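Side-chain contacts in cobalamin biosynthesis protein CobN (Mycobacterium tuberculosis, PDB 7C6O), which is the large, catalytic subunit of cobaltochelatase, the enzyme that inserts cobalt into the corrin ring during cobalamin biosynthesis: residues 1066-1071 and 1112-1117; 1148-1153 and 1158-1163. One frame throughout, in Å; residues are numbered along the deposited sequence.

Contacts 1 and 2 lie in the C-terminal part of the chain, their centres about 10 Å apart, and both are buried, though contact 2 includes the exposed Gly1158. Contact 1 brings the loop 1066-1071, which follows a strand of a mixed sheet, against helix 1111-1123; contact 2 folds the link after helix 1136-1157 back onto that helix. They share a border: Thr1115 OG1 packs 3.5 Å from Val1159 CB, and the ring of Tyr1149 lies against the backbone of 1069-1071. Their chemistry differs. One isoleucine and a water bridge make contact 1 mixed, whereas contact 2 is apolar between its side chains and buries more surface between its segments, 231 against 123 Å².

Contact 1: residues 1066-1071 and 1112-1117; sequences HDIADS and SEETTR
Ile1068 of the 1066-1071 loop comes closest by backbone to Thr1115 of helix 1111-1123, with 7.6 Å between their CA atoms. The loop turns back on itself at this point in an Asx turn, in which Asp1067 OD1 accepts from Ala1069 N (3.0 Å) through the lone pair away from its other oxygen. Asp1070 closes the same bend from the far end, its OD2 taking the N-H of Asp1067 from 23° out of the carboxylate plane. Arg1122, farther along the helix, forms salt bridges with both aspartates and so ties the turn to the helix that Ile1068 touches.

Ile1068 carries the apolar part of the contact. Its CG1 branch sits between the backbone N and the carbonyl carbon (chi1 63°), and from there the extended chain sends CD1 toward the helix. That methyl meets Glu1114 CG at 3.6 Å. The isoleucine and Thr1115 side chains cross at about a right angle, with Ile1068 CD1 4.0 Å from Thr1115 OG1. The hydroxyl of Thr1115 is bonded to Leu1111 O, one helical turn back, so the methyl faces an oxygen already held by its own helix.

Glu1114 offers the isoleucine its aliphatic part. The bend at chi2 (72°) turns the carboxylate aside from the Ile1068 methyl, and OE1 reaches a salt bridge with Arg1109. The polar backbone of the loop is reached indirectly: one water accepts from Ile1068 N at 3.1 Å and donates to Glu1114 OE2 at 2.5 Å.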
loop_
_atom_site.group_PDB
_atom_site.type_symbol
_atom_site.label_atom_id
_atom_site.label_comp_id
_atom_site.label_asym_id
_atom_site.label_seq_id
_atom_site.Cartn_x
_atom_site.Cartn_y
_atom_site.Cartn_z
ATOM N N HIS A 1066 2.744 16.292 -0.169
ATOM C CA HIS A 1066 2.546 16.611 -1.576
ATOM C C HIS A 1066 1.149 17.190 -1.742
ATOM O O HIS A 1066 0.318 17.123 -0.833
ATOM C CB HIS A 1066 2.733 15.376 -2.467
ATOM C CG HIS A 1066 1.672 14.337 -2.286
ATOM N ND1 HIS A 1066 1.852 13.214 -1.509
ATOM C CD2 HIS A 1066 0.412 14.254 -2.779
ATOM C CE1 HIS A 1066 0.753 12.481 -1.535
ATOM N NE2 HIS A 1066 -0.138 13.092 -2.295
ATOM N N ASP A 1067 0.884 17.758 -2.917
ATOM C CA ASP A 1067 -0.412 18.372 -3.188
ATOM C C ASP A 1067 -0.963 17.847 -4.511
ATOM O O ASP A 1067 -0.354 17.002 -5.175
ATOM C CB ASP A 1067 -0.319 19.908 -3.179
ATOM C CG ASP A 1067 0.729 20.450 -4.136
ATOM O OD1 ASP A 1067 0.683 20.122 -5.341
ATOM O OD2 ASP A 1067 1.592 21.237 -3.681
ATOM N N ILE A 1068 -2.136 18.359 -4.896
ATOM C CA ILE A 1068 -2.845 17.810 -6.049
ATOM C C ILE A 1068 -2.174 18.140 -7.371
ATOM O O ILE A 1068 -2.530 17.547 -8.398
ATOM C CB ILE A 1068 -4.311 18.289 -6.083
ATOM C CG1 ILE A 1068 -4.386 19.809 -6.234
ATOM C CG2 ILE A 1068 -5.042 17.834 -4.832
ATOM C CD1 ILE A 1068 -5.775 20.315 -6.600
ATOM N N ALA A 1069 -1.219 19.068 -7.378
ATOM C CA ALA A 1069 -0.402 19.347 -8.550
ATOM C C ALA A 1069 0.968 18.685 -8.466
ATOM O O ALA A 1069 1.822 18.941 -9.320
ATOM C CB ALA A 1069 -0.251 20.859 -8.743
ATOM N N ASP A 1070 1.187 17.841 -7.451
ATOM C CA ASP A 1070 2.441 17.125 -7.244
ATOM C C ASP A 1070 2.397 15.677 -7.699
ATOM O O ASP A 1070 3.458 15.058 -7.837
ATOM C CB ASP A 1070 2.829 17.136 -5.758
ATOM C CG ASP A 1070 3.666 18.327 -5.389
ATOM O OD1 ASP A 1070 4.342 18.872 -6.287
ATOM O OD2 ASP A 1070 3.654 18.714 -4.201
ATOM N N SER A 1071 1.209 15.118 -7.905
ATOM C CA SER A 1071 1.066 13.724 -8.294
ATOM C C SER A 1071 0.030 13.609 -9.398
ATOM O O SER A 1071 -1.010 14.273 -9.359
ATOM C CB SER A 1071 0.653 12.839 -7.112
ATOM O OG SER A 1071 0.392 11.513 -7.546
ATOM N N SER A 1112 -11.471 24.320 -7.864
ATOM C CA SER A 1112 -10.892 25.588 -8.300
ATOM C C SER A 1112 -10.199 26.304 -7.147
ATOM O O SER A 1112 -9.104 26.855 -7.317
ATOM C CB SER A 1112 -11.969 26.483 -8.910
ATOM O OG SER A 1112 -11.436 27.763 -9.206
ATOM N N GLU A 1113 -10.823 26.300 -5.964
ATOM C CA GLU A 1113 -10.213 26.921 -4.792
ATOM C C GLU A 1113 -8.919 26.219 -4.402
ATOM O O GLU A 1113 -7.918 26.875 -4.091
ATOM C CB GLU A 1113 -11.198 26.913 -3.618
ATOM C CG GLU A 1113 -12.333 27.922 -3.748
ATOM C CD GLU A 1113 -13.415 27.738 -2.696
ATOM O OE1 GLU A 1113 -13.461 26.668 -2.050
ATOM O OE2 GLU A 1113 -14.229 28.667 -2.515
ATOM N N GLU A 1114 -8.920 24.886 -4.403
ATOM C CA GLU A 1114 -7.714 24.154 -4.027
ATOM C C GLU A 1114 -6.603 24.359 -5.050
ATOM O O GLU A 1114 -5.424 24.439 -4.684
ATOM C CB GLU A 1114 -8.034 22.667 -3.857
ATOM C CG GLU A 1114 -6.823 21.788 -3.536
ATOM C CD GLU A 1114 -6.286 21.977 -2.127
ATOM O OE1 GLU A 1114 -6.854 22.780 -1.359
ATOM O OE2 GLU A 1114 -5.287 21.311 -1.781
ATOM N N THR A 1115 -6.957 24.456 -6.335
ATOM C CA THR A 1115 -5.943 24.657 -7.367
ATOM C C THR A 1115 -5.251 26.005 -7.199
ATOM O O THR A 1115 -4.016 26.088 -7.223
ATOM C CB THR A 1115 -6.569 24.541 -8.758
ATOM O OG1 THR A 1115 -7.160 23.242 -8.914
ATOM C CG2 THR A 1115 -5.503 24.740 -9.836
ATOM N N THR A 1116 -6.030 27.075 -7.013
ATOM C CA THR A 1116 -5.423 28.389 -6.820
ATOM C C THR A 1116 -4.653 28.463 -5.508
ATOM O O THR A 1116 -3.632 29.154 -5.436
ATOM C CB THR A 1116 -6.482 29.491 -6.876
ATOM O OG1 THR A 1116 -7.456 29.288 -5.844
ATOM C CG2 THR A 1116 -7.172 29.494 -8.228
ATOM N N ARG A 1117 -5.124 27.773 -4.465
ATOM C CA ARG A 1117 -4.370 27.714 -3.215
ATOM C C ARG A 1117 -3.013 27.059 -3.428
ATOM O O ARG A 1117 -1.981 27.584 -2.996
ATOM C CB ARG A 1117 -5.167 26.956 -2.153
ATOM C CG ARG A 1117 -6.214 27.786 -1.434
ATOM C CD ARG A 1117 -7.148 26.890 -0.642
ATOM N NE ARG A 1117 -8.076 27.650 0.188
ATOM C CZ ARG A 1117 -7.963 27.780 1.506
ATOM N NH1 ARG A 1117 -6.963 27.194 2.149
ATOM N NH2 ARG A 1117 -8.853 28.491 2.183
HETATM O O HOH W 1 -3.505 19.703 -2.492
#

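Contact 2: residues 1148-1153 and 1158-1163; sequences DYLFGY and GVMADW
Tyr1153, Val1159 and Leu1150 have the most surface buried here, where the chain leaves helix 1136-1157 at Gly1158, with positive phi (71°), turns back beside it for Val1159 and Met1160, and then moves off. The CA atoms of Tyr1153 and Val1159 are 6.2 Å apart. Both methyls of Val1159 are used. Chi1 of -53° sets CG1 beside the backbone N and puts CG2 between N and the carbonyl carbon. CG2 packs against Tyr1153 CB at 3.7 Å, while CG1 lies 3.7 Å from Tyr1153 O and also reaches ring atom CD2 at 4.1 Å. The valine thus covers the root of the tyrosine and its carbonyl, and meets the ring obliquely. The phenol leads away from the contact and ends in a hydrogen bond between its OH and His1078 ND1.

One turn earlier on the helix, Leu1150 meets Met1160. The bend at chi2 (-75°) brings SD round to 4.2 Å from Leu1150 CB, and the sulfur lies over the leucine side chain, at similar distances from CB and both branch methyls. Met1160 CG lies 4.1 Å from Leu1150 O. The backbone N of Met1160 is hydrogen-bonded to Asp1154 OD1, a further tie between the returning link and the helix it has just left.

Beyond the link the chain enters helix 1162-1174, with Ala1161 at the N-cap position. Helix 1111-1123 packs on Tyr1153 and Val1159 through Leu1111, helix 1072-1089 meets the tyrosine through Tyr1074 and Phe1075, and Leu1150 touches Ala1069 in the loop between strand 1056-1061 and helix 1072-1089.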
loop_
_atom_site.group_PDB
_atom_site.type_symbol
_atom_site.label_atom_id
_atom_site.label_comp_id
_atom_site.label_asym_id
_atom_site.label_seq_id
_atom_site.Cartn_x
_atom_site.Cartn_y
_atom_site.Cartn_z
ATOM N N ASP A 1148 2.855 19.515 -15.967
ATOM C CA ASP A 1148 2.096 18.426 -16.576
ATOM C C ASP A 1148 0.831 18.113 -15.787
ATOM O O ASP A 1148 -0.221 17.835 -16.374
ATOM C CB ASP A 1148 2.968 17.173 -16.686
ATOM C CG ASP A 1148 3.936 17.223 -17.858
ATOM O OD1 ASP A 1148 3.783 18.098 -18.736
ATOM O OD2 ASP A 1148 4.855 16.378 -17.897
ATOM N N TYR A 1149 0.912 18.143 -14.455
ATOM C CA TYR A 1149 -0.233 17.749 -13.645
ATOM C C TYR A 1149 -1.280 18.852 -13.589
ATOM O O TYR A 1149 -2.481 18.568 -13.571
ATOM C CB TYR A 1149 0.228 17.350 -12.241
ATOM C CG TYR A 1149 1.270 16.247 -12.252
ATOM C CD1 TYR A 1149 1.354 15.355 -13.317
ATOM C CD2 TYR A 1149 2.176 16.105 -11.207
ATOM C CE1 TYR A 1149 2.307 14.354 -13.342
ATOM C CE2 TYR A 1149 3.134 15.101 -11.222
ATOM C CZ TYR A 1149 3.193 14.232 -12.292
ATOM O OH TYR A 1149 4.142 13.233 -12.315
ATOM N N LEU A 1150 -0.848 20.116 -13.572
ATOM C CA LEU A 1150 -1.794 21.209 -13.757
ATOM C C LEU A 1150 -2.482 21.107 -15.113
ATOM O O LEU A 1150 -3.699 21.302 -15.215
ATOM C CB LEU A 1150 -1.082 22.555 -13.616
ATOM C CG LEU A 1150 -0.679 22.957 -12.197
ATOM C CD1 LEU A 1150 0.090 24.270 -12.220
ATOM C CD2 LEU A 1150 -1.906 23.067 -11.299
ATOM N N PHE A 1151 -1.717 20.792 -16.162
ATOM C CA PHE A 1151 -2.304 20.574 -17.480
ATOM C C PHE A 1151 -3.315 19.433 -17.444
ATOM O O PHE A 1151 -4.413 19.545 -18.001
ATOM C CB PHE A 1151 -1.198 20.285 -18.499
ATOM C CG PHE A 1151 -1.706 19.952 -19.881
ATOM C CD1 PHE A 1151 -1.923 20.954 -20.814
ATOM C CD2 PHE A 1151 -1.954 18.636 -20.249
ATOM C CE1 PHE A 1151 -2.384 20.652 -22.086
ATOM C CE2 PHE A 1151 -2.418 18.329 -21.518
ATOM C CZ PHE A 1151 -2.632 19.339 -22.438
ATOM N N GLY A 1152 -2.955 18.324 -16.792
ATOM C CA GLY A 1152 -3.873 17.198 -16.706
ATOM C C GLY A 1152 -5.175 17.558 -16.016
ATOM O O GLY A 1152 -6.258 17.177 -16.469
ATOM N N TYR A 1153 -5.087 18.311 -14.917
ATOM C CA TYR A 1153 -6.286 18.756 -14.217
ATOM C C TYR A 1153 -7.061 19.786 -15.029
ATOM O O TYR A 1153 -8.291 19.865 -14.917
ATOM C CB TYR A 1153 -5.900 19.337 -12.858
ATOM C CG TYR A 1153 -6.403 18.567 -11.655
ATOM C CD1 TYR A 1153 -5.554 18.280 -10.596
ATOM C CD2 TYR A 1153 -7.729 18.157 -11.563
ATOM C CE1 TYR A 1153 -6.000 17.591 -9.483
ATOM C CE2 TYR A 1153 -8.188 17.466 -10.450
ATOM C CZ TYR A 1153 -7.315 17.189 -9.412
ATOM O OH TYR A 1153 -7.750 16.510 -8.296
ATOM N N GLY A 1158 -10.713 21.732 -16.137
ATOM C CA GLY A 1158 -10.698 23.161 -16.406
ATOM C C GLY A 1158 -10.253 24.032 -15.248
ATOM O O GLY A 1158 -10.738 25.160 -15.110
ATOM N N VAL A 1159 -9.314 23.551 -14.429
ATOM C CA VAL A 1159 -8.946 24.256 -13.202
ATOM C C VAL A 1159 -8.083 25.489 -13.446
ATOM O O VAL A 1159 -7.950 26.324 -12.543
ATOM C CB VAL A 1159 -8.207 23.314 -12.237
ATOM C CG1 VAL A 1159 -9.019 22.055 -12.000
ATOM C CG2 VAL A 1159 -6.825 22.967 -12.777
ATOM N N MET A 1160 -7.474 25.623 -14.623
ATOM C CA MET A 1160 -6.552 26.724 -14.881
ATOM C C MET A 1160 -7.284 27.920 -15.474
ATOM O O MET A 1160 -8.236 27.766 -16.245
ATOM C CB MET A 1160 -5.435 26.289 -15.833
ATOM C CG MET A 1160 -4.421 25.327 -15.232
ATOM S SD MET A 1160 -3.265 26.121 -14.095
ATOM C CE MET A 1160 -2.162 26.942 -15.244
ATOM N N ALA A 1161 -6.838 29.114 -15.095
ATOM C CA ALA A 1161 -7.224 30.349 -15.758
ATOM C C ALA A 1161 -6.051 30.850 -16.588
ATOM O O ALA A 1161 -4.899 30.466 -16.365
ATOM C CB ALA A 1161 -7.658 31.418 -14.747
ATOM N N ASP A 1162 -6.354 31.713 -17.562
ATOM C CA ASP A 1162 -5.307 32.214 -18.449
ATOM C C ASP A 1162 -4.214 32.938 -17.671
ATOM O O ASP A 1162 -3.029 32.813 -17.997
ATOM C CB ASP A 1162 -5.905 33.135 -19.513
ATOM C CG ASP A 1162 -6.503 32.371 -20.678
ATOM O OD1 ASP A 1162 -6.596 31.127 -20.597
ATOM O OD2 ASP A 1162 -6.875 33.016 -21.682
ATOM N N TRP A 1163 -4.588 33.688 -16.627
ATOM C CA TRP A 1163 -3.580 34.409 -15.854
ATOM C C TRP A 1163 -2.629 33.452 -15.146
ATOM O O TRP A 1163 -1.474 33.805 -14.882
ATOM C CB TRP A 1163 -4.248 35.359 -14.849
ATOM C CG TRP A 1163 -4.868 34.703 -13.640
ATOM C CD1 TRP A 1163 -6.176 34.345 -13.479
ATOM C CD2 TRP A 1163 -4.206 34.358 -12.414
ATOM N NE1 TRP A 1163 -6.367 33.787 -12.234
ATOM C CE2 TRP A 1163 -5.173 33.785 -11.562
ATOM C CE3 TRP A 1163 -2.888 34.470 -11.958
ATOM C CZ2 TRP A 1163 -4.863 33.327 -10.284
ATOM C CZ3 TRP A 1163 -2.582 34.015 -10.692
ATOM C CH2 TRP A 1163 -3.566 33.446 -9.870
#